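Local coordinates for protein-S-isoprenylcysteine O-methyltransferase (Tribolium castaneum, PDB 5V7P) that methylates the C-terminal isoprenylated cysteine of proteins within the endoplasmic reticulum membrane, using S-adenosyl-L-methionine as methyl donor, at residues Y104-A109 with S122-H127; G93-V98 with I224-P229. All coordinates share one frame; numbering follows the deposited sequence.

Interaction 1: residues Y104-A109 with S122-H127. With MPG ([(Z)-octadec-9-enyl] (2R)-2,3-bis(oxidanyl)propanoate), chain B.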
ATOM      1  N   TYR A 104       1.151   0.265  11.201  1.00 20.22           N
ATOM      2  CA  TYR A 104       2.113   1.017  11.999  1.00 26.79           C
ATOM      3  C   TYR A 104       3.533   0.521  11.760  1.00 27.75           C
ATOM      4  O   TYR A 104       4.438   1.313  11.472  1.00 26.50           O
ATOM      5  CB  TYR A 104       1.784   0.936  13.488  1.00 25.81           C
ATOM      6  CG  TYR A 104       2.897   1.552  14.298  1.00 20.18           C
ATOM      7  CD1 TYR A 104       3.132   2.919  14.248  1.00 27.90           C
ATOM      8  CD2 TYR A 104       3.741   0.769  15.070  1.00 21.43           C
ATOM      9  CE1 TYR A 104       4.158   3.490  14.961  1.00 30.49           C
ATOM     10  CE2 TYR A 104       4.772   1.335  15.790  1.00 24.07           C
ATOM     11  CZ  TYR A 104       4.974   2.697  15.730  1.00 33.07           C
ATOM     12  OH  TYR A 104       5.997   3.274  16.435  1.00 47.47           O
ATOM     13  N   SER A 105       3.754  -0.789  11.902  1.00 26.38           N
ATOM     14  CA  SER A 105       5.084  -1.339  11.673  1.00 25.46           C
ATOM     15  C   SER A 105       5.589  -1.004  10.276  1.00 28.66           C
ATOM     16  O   SER A 105       6.802  -0.895  10.062  1.00 27.55           O
ATOM     17  CB  SER A 105       5.068  -2.853  11.886  1.00 23.92           C
ATOM     18  OG  SER A 105       4.148  -3.479  11.008  1.00 21.48           O
ATOM     19  N   GLU A 106       4.675  -0.835   9.317  1.00 22.32           N
ATOM     20  CA  GLU A 106       5.069  -0.396   7.983  1.00 28.58           C
ATOM     21  C   GLU A 106       5.674   1.003   8.027  1.00 29.56           C
ATOM     22  O   GLU A 106       6.682   1.275   7.364  1.00 24.44           O
ATOM     23  CB  GLU A 106       3.859  -0.428   7.051  1.00 22.98           C
ATOM     24  CG  GLU A 106       4.203  -0.308   5.582  1.00 38.21           C
ATOM     25  CD  GLU A 106       4.730  -1.601   4.994  1.00 34.36           C
ATOM     26  OE1 GLU A 106       5.284  -1.559   3.874  1.00 41.87           O
ATOM     27  OE2 GLU A 106       4.586  -2.660   5.640  1.00 23.69           O
ATOM     28  N   PHE A 107       5.066   1.905   8.801  1.00 25.61           N
ATOM     29  CA  PHE A 107       5.631   3.238   8.978  1.00 29.63           C
ATOM     30  C   PHE A 107       6.973   3.172   9.694  1.00 28.71           C
ATOM     31  O   PHE A 107       7.935   3.836   9.292  1.00 27.25           O
ATOM     32  CB  PHE A 107       4.654   4.117   9.763  1.00 26.21           C
ATOM     33  CG  PHE A 107       5.150   5.516  10.005  1.00 32.97           C
ATOM     34  CD1 PHE A 107       5.990   5.796  11.072  1.00 34.77           C
ATOM     35  CD2 PHE A 107       4.768   6.553   9.172  1.00 28.37           C
ATOM     36  CE1 PHE A 107       6.446   7.083  11.295  1.00 32.36           C
ATOM     37  CE2 PHE A 107       5.218   7.840   9.394  1.00 33.66           C
ATOM     38  CZ  PHE A 107       6.058   8.103  10.458  1.00 25.61           C
ATOM     39  N   LEU A 108       7.055   2.377  10.762  1.00 30.25           N
ATOM     40  CA  LEU A 108       8.289   2.310  11.536  1.00 30.52           C
ATOM     41  C   LEU A 108       9.430   1.746  10.700  1.00 31.72           C
ATOM     42  O   LEU A 108      10.568   2.221  10.788  1.00 27.48           O
ATOM     43  CB  LEU A 108       8.066   1.467  12.790  1.00 29.94           C
ATOM     44  CG  LEU A 108       9.135   1.518  13.884  1.00 29.80           C
ATOM     45  CD1 LEU A 108       9.360   2.938  14.377  1.00 35.31           C
ATOM     46  CD2 LEU A 108       8.730   0.617  15.044  1.00 39.60           C
ATOM     47  N   ALA A 109       9.143   0.737   9.875  1.00 24.25           N
ATOM     48  CA  ALA A 109      10.175   0.169   9.012  1.00 31.16           C
ATOM     49  C   ALA A 109      10.765   1.232   8.093  1.00 31.58           C
ATOM     50  O   ALA A 109      11.988   1.342   7.957  1.00 25.05           O
ATOM     51  CB  ALA A 109       9.598  -0.993   8.202  1.00 27.06           C
ATOM     52  N   SER A 122       3.511   6.579   4.447  1.00 30.44           N
ATOM     53  CA  SER A 122       4.251   5.414   4.914  1.00 35.70           C
ATOM     54  C   SER A 122       3.394   4.489   5.770  1.00 27.16           C
ATOM     55  O   SER A 122       3.744   3.315   5.929  1.00 27.87           O
ATOM     56  CB  SER A 122       5.485   5.863   5.695  1.00 35.52           C
ATOM     57  OG  SER A 122       6.343   6.639   4.876  1.00 38.51           O
ATOM     58  N   PHE A 123       2.286   4.986   6.329  1.00 30.42           N
ATOM     59  CA  PHE A 123       1.308   4.108   6.962  1.00 24.38           C
ATOM     60  C   PHE A 123       0.561   3.253   5.948  1.00 33.82           C
ATOM     61  O   PHE A 123      -0.226   2.389   6.351  1.00 24.47           O
ATOM     62  CB  PHE A 123       0.309   4.927   7.780  1.00 28.26           C
ATOM     63  CG  PHE A 123       0.897   5.546   9.015  1.00 27.45           C
ATOM     64  CD1 PHE A 123       1.183   4.769  10.124  1.00 20.97           C
ATOM     65  CD2 PHE A 123       1.153   6.905   9.073  1.00 34.90           C
ATOM     66  CE1 PHE A 123       1.719   5.333  11.262  1.00 24.38           C
ATOM     67  CE2 PHE A 123       1.690   7.475  10.213  1.00 29.73           C
ATOM     68  CZ  PHE A 123       1.972   6.687  11.308  1.00 25.24           C
ATOM     69  N   VAL A 124       0.770   3.498   4.654  1.00 30.65           N
ATOM     70  CA  VAL A 124       0.286   2.658   3.561  1.00 42.73           C
ATOM     71  C   VAL A 124      -1.211   2.388   3.682  1.00 37.58           C
ATOM     72  O   VAL A 124      -1.688   1.297   3.354  1.00 49.33           O
ATOM     73  CB  VAL A 124       1.101   1.346   3.485  1.00 32.54           C
ATOM     74  CG1 VAL A 124       0.715   0.310   4.560  1.00 46.58           C
ATOM     75  CG2 VAL A 124       1.014   0.744   2.096  1.00 55.61           C
ATOM     76  N   ILE A 125      -1.970   3.395   4.104  1.00 40.30           N
ATOM     77  CA  ILE A 125      -3.418   3.270   4.243  1.00 40.44           C
ATOM     78  C   ILE A 125      -4.092   3.775   2.971  1.00 46.27           C
ATOM     79  O   ILE A 125      -3.829   4.892   2.513  1.00 51.12           O
ATOM     80  CB  ILE A 125      -3.924   4.037   5.479  1.00 42.27           C
ATOM     81  CG1 ILE A 125      -3.127   3.626   6.724  1.00 39.31           C
ATOM     82  CG2 ILE A 125      -5.414   3.770   5.686  1.00 54.61           C
ATOM     83  CD1 ILE A 125      -3.502   4.375   7.995  1.00 45.58           C
ATOM     84  N   ASN A 126      -4.953   2.941   2.396  1.00 56.07           N
ATOM     85  CA  ASN A 126      -5.820   3.303   1.280  1.00 60.04           C
ATOM     86  C   ASN A 126      -7.242   3.306   1.819  1.00 60.50           C
ATOM     87  O   ASN A 126      -7.698   2.269   2.308  1.00 66.98           O
ATOM     88  CB  ASN A 126      -5.670   2.306   0.129  1.00 61.31           C
ATOM     89  CG  ASN A 126      -5.245   2.955  -1.170  1.00 58.01           C
ATOM     90  OD1 ASN A 126      -5.024   4.162  -1.238  1.00 70.41           O
ATOM     91  ND2 ASN A 126      -5.114   2.145  -2.214  1.00 43.90           N
ATOM     92  N   HIS A 127      -7.965   4.433   1.744  1.00 68.51           N
ATOM     93  CA  HIS A 127      -7.751   5.634   0.925  1.00 58.15           C
ATOM     94  C   HIS A 127      -7.669   5.292  -0.569  1.00 58.21           C
ATOM     95  O   HIS A 127      -6.876   5.873  -1.310  1.00 71.43           O
ATOM     96  CB  HIS A 127      -6.533   6.460   1.379  1.00 67.91           C
ATOM     97  CG  HIS A 127      -6.684   7.071   2.735  1.00 77.44           C
ATOM     98  ND1 HIS A 127      -7.072   6.349   3.843  1.00 71.16           N
ATOM     99  CD2 HIS A 127      -6.495   8.342   3.162  1.00 79.09           C
ATOM    100  CE1 HIS A 127      -7.126   7.148   4.893  1.00 78.65           C
ATOM    101  NE2 HIS A 127      -6.781   8.363   4.507  1.00 86.71           N
TER
HETATM  102  C2  MPG B 325      -8.391  -5.857  -0.005  1.00 59.11           C
HETATM  103  C3  MPG B 325      -7.467  -7.029  -0.309  1.00 64.24           C
HETATM  104  C4  MPG B 325      -6.184  -6.563  -0.990  1.00 56.78           C
HETATM  105  C5  MPG B 325      -5.196  -7.707  -1.018  1.00 56.75           C
HETATM  106  C6  MPG B 325      -3.983  -7.293  -1.834  1.00 59.90           C
HETATM  107  C7  MPG B 325      -3.203  -6.146  -1.196  1.00 61.23           C
HETATM  108  C8  MPG B 325      -2.706  -5.266  -2.329  1.00 62.85           C
HETATM  109  C9  MPG B 325      -1.597  -4.360  -1.801  1.00 57.83           C
HETATM  110  C10 MPG B 325      -1.715  -3.057  -1.693  1.00 62.80           C
HETATM  111  C11 MPG B 325      -2.977  -2.287  -2.087  1.00 60.80           C
HETATM  112  C12 MPG B 325      -3.098  -1.046  -1.217  1.00 55.73           C
HETATM  113  C13 MPG B 325      -2.012  -0.036  -1.572  1.00 58.70           C
HETATM  114  C14 MPG B 325      -1.834   0.902  -0.388  1.00 64.76           C
HETATM  115  C15 MPG B 325      -0.944   2.080  -0.782  1.00 68.36           C
HETATM  116  C16 MPG B 325      -1.621   3.400  -0.420  1.00 63.50           C
HETATM  117  O1  MPG B 325      -8.065  -5.331   2.286  1.00 73.41           O
HETATM  118  C1  MPG B 325      -7.775  -4.885   1.001  1.00 58.69           C
HETATM  119  CXD MPG B 325      -7.128  -5.888   4.545  1.00 51.44           C
HETATM  120  O2  MPG B 325      -6.689  -7.128   5.023  1.00 59.22           O
HETATM  121  C21 MPG B 325      -8.590  -5.678   4.966  1.00 64.55           C
HETATM  122  O3  MPG B 325      -9.116  -6.867   5.485  1.00 52.90           O
HETATM  123  O4  MPG B 325      -6.026  -6.267   2.499  1.00 70.63           O
HETATM  124  CX3 MPG B 325      -7.005  -5.856   3.027  1.00 73.59           C
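F107 and F123 form an offset, parallel-displaced stack that sets helix 90-113, probably membrane-spanning, against the 3-10 turn (S122-F123) and loop that lead into helix 129-148, in a buried contact. The ring centroids lie 4.2 Å apart with the planes at 15°, and each ring sets its rim over one face of the other, F107 CD2 coming within 3.4 Å of F123 CE2. With chi1 at 180° the F107 ring lies beside its own carbonyl carbon and alongside F123. A CH-pi contact adds to the stack: F107 CB stands over the face of F123, 3.8 Å from its centroid and 26° off the normal. Y104, one turn earlier, meets F123 differently: CD1 approaches the edge of that ring, near its plane, 4.1 Å from CE1. Y104 also stacks on F13 of helix 4-29.

Other apolar contacts flank the stack. S122 CB meets the F107 ring obliquely, 3.6 Å from CD2, while S122 OG turns back to S119 N. E106 lays its CG against V124 CG1 at 3.7 Å, and the bend at chi2 turns the carboxylate from there toward its polar partners: OE2 makes salt bridges to K174 and R173, OE1 a hydrogen bond to H186. These hold the carboxylate near the cofactor site.

No hydrogen bond crosses between the segments; F123 O is instead taken by H103 ND1. The loop also lines a lipid pocket. N126 OD1 lies 3.6 Å from C16, the last modelled carbon of the MPG tail, and V124 CG2 rests 3.7 Å from C15 of MPG.

Interaction 2: residues G93-V98 with I224-P229. With MPG ([(Z)-octadec-9-enyl] (2R)-2,3-bis(oxidanyl)propanoate), chain B.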
ATOM      1  N   GLY A  93     -11.660  -9.280  16.775  1.00 25.01           N
ATOM      2  CA  GLY A  93     -10.671  -8.555  17.556  1.00 23.59           C
ATOM      3  C   GLY A  93      -9.250  -8.826  17.099  1.00 22.65           C
ATOM      4  O   GLY A  93      -8.446  -7.901  16.961  1.00 17.15           O
ATOM      5  N   GLY A  94      -8.920 -10.097  16.862  1.00 22.52           N
ATOM      6  CA  GLY A  94      -7.588 -10.423  16.378  1.00 25.97           C
ATOM      7  C   GLY A  94      -7.313  -9.839  15.007  1.00 17.68           C
ATOM      8  O   GLY A  94      -6.187  -9.437  14.705  1.00 24.37           O
ATOM      9  N   TYR A  95      -8.340  -9.783  14.158  1.00 28.70           N
ATOM     10  CA  TYR A  95      -8.189  -9.166  12.845  1.00 16.45           C
ATOM     11  C   TYR A  95      -7.865  -7.683  12.971  1.00 21.31           C
ATOM     12  O   TYR A  95      -6.964  -7.172  12.296  1.00 21.00           O
ATOM     13  CB  TYR A  95      -9.465  -9.381  12.030  1.00 19.07           C
ATOM     14  CG  TYR A  95      -9.665  -8.381  10.914  1.00 17.02           C
ATOM     15  CD1 TYR A  95      -9.074  -8.570   9.674  1.00 18.53           C
ATOM     16  CD2 TYR A  95     -10.453  -7.251  11.099  1.00 23.27           C
ATOM     17  CE1 TYR A  95      -9.256  -7.661   8.651  1.00 23.93           C
ATOM     18  CE2 TYR A  95     -10.639  -6.334  10.080  1.00 21.34           C
ATOM     19  CZ  TYR A  95     -10.038  -6.544   8.858  1.00 17.97           C
ATOM     20  OH  TYR A  95     -10.217  -5.641   7.835  1.00 29.08           O
ATOM     21  N   MET A  96      -8.596  -6.972  13.833  1.00 21.40           N
ATOM     22  CA  MET A  96      -8.321  -5.555  14.040  1.00 23.03           C
ATOM     23  C   MET A  96      -6.879  -5.331  14.477  1.00 23.73           C
ATOM     24  O   MET A  96      -6.204  -4.423  13.979  1.00 22.63           O
ATOM     25  CB  MET A  96      -9.279  -4.981  15.081  1.00 22.72           C
ATOM     26  CG  MET A  96     -10.720  -4.891  14.620  1.00 21.92           C
ATOM     27  SD  MET A  96     -11.855  -4.513  15.970  1.00 23.04           S
ATOM     28  CE  MET A  96     -11.093  -3.062  16.694  1.00 29.94           C
ATOM     29  N   SER A  97      -6.390  -6.149  15.410  1.00 28.97           N
ATOM     30  CA  SER A  97      -5.037  -5.962  15.925  1.00 22.79           C
ATOM     31  C   SER A  97      -3.991  -6.234  14.849  1.00 15.29           C
ATOM     32  O   SER A  97      -3.018  -5.482  14.720  1.00 12.51           O
ATOM     33  CB  SER A  97      -4.816  -6.864  17.136  1.00 17.21           C
ATOM     34  OG  SER A  97      -5.762  -6.580  18.150  1.00 22.91           O
ATOM     35  N   VAL A  98      -4.170  -7.309  14.077  1.00 17.06           N
ATOM     36  CA  VAL A  98      -3.256  -7.605  12.977  1.00 17.82           C
ATOM     37  C   VAL A  98      -3.194  -6.431  12.010  1.00 24.63           C
ATOM     38  O   VAL A  98      -2.117  -6.048  11.537  1.00 22.24           O
ATOM     39  CB  VAL A  98      -3.688  -8.905  12.272  1.00 23.18           C
ATOM     40  CG1 VAL A  98      -3.045  -9.041  10.893  1.00 18.38           C
ATOM     41  CG2 VAL A  98      -3.332 -10.112  13.132  1.00 29.41           C
ATOM     42  N   ILE A 224      -8.599 -15.315   6.325  1.00 17.33           N
ATOM     43  CA  ILE A 224      -8.646 -16.595   7.021  1.00 14.25           C
ATOM     44  C   ILE A 224      -8.908 -16.370   8.504  1.00 16.79           C
ATOM     45  O   ILE A 224      -9.649 -17.127   9.142  1.00 19.10           O
ATOM     46  CB  ILE A 224      -7.348 -17.389   6.783  1.00 22.50           C
ATOM     47  CG1 ILE A 224      -7.166 -17.647   5.281  1.00 24.64           C
ATOM     48  CG2 ILE A 224      -7.379 -18.703   7.569  1.00 23.44           C
ATOM     49  CD1 ILE A 224      -5.922 -18.436   4.915  1.00 22.01           C
ATOM     50  N   ILE A 225      -8.310 -15.321   9.076  1.00 17.88           N
ATOM     51  CA  ILE A 225      -8.630 -14.951  10.451  1.00 16.45           C
ATOM     52  C   ILE A 225     -10.135 -14.809  10.604  1.00 20.52           C
ATOM     53  O   ILE A 225     -10.754 -15.422  11.480  1.00 22.70           O
ATOM     54  CB  ILE A 225      -7.899 -13.654  10.849  1.00 15.87           C
ATOM     55  CG1 ILE A 225      -6.384 -13.850  10.753  1.00 25.61           C
ATOM     56  CG2 ILE A 225      -8.299 -13.219  12.263  1.00 16.98           C
ATOM     57  CD1 ILE A 225      -5.572 -12.595  11.018  1.00 24.39           C
ATOM     58  N   LEU A 226     -10.749 -14.014   9.724  1.00 21.44           N
ATOM     59  CA  LEU A 226     -12.178 -13.737   9.771  1.00 25.02           C
ATOM     60  C   LEU A 226     -13.036 -14.931   9.370  1.00 23.77           C
ATOM     61  O   LEU A 226     -14.254 -14.888   9.575  1.00 19.31           O
ATOM     62  CB  LEU A 226     -12.494 -12.546   8.853  1.00 23.16           C
ATOM     63  CG  LEU A 226     -12.790 -11.161   9.438  1.00 27.29           C
ATOM     64  CD1 LEU A 226     -12.180 -10.935  10.813  1.00 20.75           C
ATOM     65  CD2 LEU A 226     -12.292 -10.093   8.476  1.00 22.01           C
ATOM     66  N   ILE A 227     -12.442 -15.983   8.813  1.00 23.77           N
ATOM     67  CA  ILE A 227     -13.202 -17.111   8.286  1.00 17.43           C
ATOM     68  C   ILE A 227     -14.305 -16.568   7.382  1.00 22.68           C
ATOM     69  O   ILE A 227     -15.490 -16.851   7.585  1.00 22.21           O
ATOM     70  CB  ILE A 227     -13.773 -17.989   9.417  1.00 22.41           C
ATOM     71  CG1 ILE A 227     -12.670 -18.309  10.437  1.00 21.29           C
ATOM     72  CG2 ILE A 227     -14.367 -19.276   8.840  1.00 21.16           C
ATOM     73  CD1 ILE A 227     -13.078 -19.260  11.552  1.00 30.25           C
ATOM     74  N   ASN A 228     -13.914 -15.767   6.386  1.00 21.69           N
ATOM     75  CA  ASN A 228     -14.839 -15.218   5.404  1.00 22.13           C
ATOM     76  C   ASN A 228     -14.730 -16.032   4.119  1.00 21.79           C
ATOM     77  O   ASN A 228     -13.789 -15.824   3.339  1.00 17.90           O
ATOM     78  CB  ASN A 228     -14.527 -13.743   5.134  1.00 27.13           C
ATOM     79  CG  ASN A 228     -15.091 -12.817   6.197  1.00 23.21           C
ATOM     80  OD1 ASN A 228     -16.033 -13.166   6.906  1.00 21.84           O
ATOM     81  ND2 ASN A 228     -14.521 -11.624   6.303  1.00 28.02           N
ATOM     82  N   PRO A 229     -15.656 -16.957   3.841  1.00 21.31           N
ATOM     83  CA  PRO A 229     -15.511 -17.794   2.638  1.00 23.63           C
ATOM     84  C   PRO A 229     -15.637 -17.029   1.330  1.00 26.01           C
ATOM     85  O   PRO A 229     -15.175 -17.530   0.297  1.00 23.31           O
ATOM     86  CB  PRO A 229     -16.634 -18.830   2.789  1.00 24.10           C
ATOM     87  CG  PRO A 229     -17.627 -18.190   3.693  1.00 31.30           C
ATOM     88  CD  PRO A 229     -16.841 -17.330   4.632  1.00 20.01           C
TER
HETATM   89  C2  MPG B 325      -8.391  -5.857  -0.005  1.00 59.11           C
HETATM   90  C3  MPG B 325      -7.467  -7.029  -0.309  1.00 64.24           C
HETATM   91  C4  MPG B 325      -6.184  -6.563  -0.990  1.00 56.78           C
HETATM   92  C5  MPG B 325      -5.196  -7.707  -1.018  1.00 56.75           C
HETATM   93  C6  MPG B 325      -3.983  -7.293  -1.834  1.00 59.90           C
HETATM   94  C7  MPG B 325      -3.203  -6.146  -1.196  1.00 61.23           C
HETATM   95  C8  MPG B 325      -2.706  -5.266  -2.329  1.00 62.85           C
HETATM   96  C9  MPG B 325      -1.597  -4.360  -1.801  1.00 57.83           C
HETATM   97  C10 MPG B 325      -1.715  -3.057  -1.693  1.00 62.80           C
HETATM   98  C11 MPG B 325      -2.977  -2.287  -2.087  1.00 60.80           C
HETATM   99  C12 MPG B 325      -3.098  -1.046  -1.217  1.00 55.73           C
HETATM  100  C13 MPG B 325      -2.012  -0.036  -1.572  1.00 58.70           C
HETATM  101  C14 MPG B 325      -1.834   0.902  -0.388  1.00 64.76           C
HETATM  102  C15 MPG B 325      -0.944   2.080  -0.782  1.00 68.36           C
HETATM  103  C16 MPG B 325      -1.621   3.400  -0.420  1.00 63.50           C
HETATM  104  O1  MPG B 325      -8.065  -5.331   2.286  1.00 73.41           O
HETATM  105  C1  MPG B 325      -7.775  -4.885   1.001  1.00 58.69           C
HETATM  106  CXD MPG B 325      -7.128  -5.888   4.545  1.00 51.44           C
HETATM  107  O2  MPG B 325      -6.689  -7.128   5.023  1.00 59.22           O
HETATM  108  C21 MPG B 325      -8.590  -5.678   4.966  1.00 64.55           C
HETATM  109  O3  MPG B 325      -9.116  -6.867   5.485  1.00 52.90           O
HETATM  110  O4  MPG B 325      -6.026  -6.267   2.499  1.00 70.63           O
HETATM  111  CX3 MPG B 325      -7.005  -5.856   3.027  1.00 73.59           C
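The Y95 ring carries L226 CD2 over one face and a hydroxyl of the bound lipid MPG at its edge. The methyl makes a CH-pi contact 3.9 Å from the ring centroid, 15° off the normal, while MPG O3 lies in the ring plane and is hydrogen-bonded to Y95 OH at 2.9 Å. Y95 OH also bonds W139 NE1, and the neighbouring F92 ring meets Y95 with the planes at about 45°.

This is where helix 90-113 packs on the last turn of helix 210-225, which closes in a Schellman motif with I227 at positive phi. L226 straddles the root of the tyrosine as well as its ring, for CD1 comes within 3.4 Å of Y95 CB as CD2 reaches the face. I225 packs beside the backbone of the same tyrosine: its CG2, anti to the I225 backbone N, lies 3.9 Å from Y95 N and 4.0 Å from Y95 CB. A phenylalanine at Y95 could still take L226 on its face, but would probably leave MPG O3 and W139 NE1 each without the hydroxyl they share.

Around the contact, L163 of helix 156-180 touches both V98 and I225, closing a three-helix seam, and K153 NZ is hydrogen-bonded to the carbonyls of L226 and I227 and to N228 OD1, around the Schellman turn. No hydrogen bond links the segments themselves. A further apolar meeting lies about a turn on from Y95, where V98 CG2 and I225 CD1 come tip to tip at 4.0 Å.

Helix 90-113 carries one half of each contact, interaction 2 on its first turns and interaction 1 about three turns later. Their centres are 19 Å apart and their nearest atoms about 7 Å, without touching. Along the chain interaction 1 is nested inside the loop that interaction 2 closes: the helix first packs locally on the connection to helix 129-148, and only much later does the end of helix 210-225 return to its beginning. One MPG molecule spans the two, its polar head at Y95 and the modelled end of its tail at V124-N126. This helix, inferred to cross the membrane, is thus held at two levels, with a single lipid running between them.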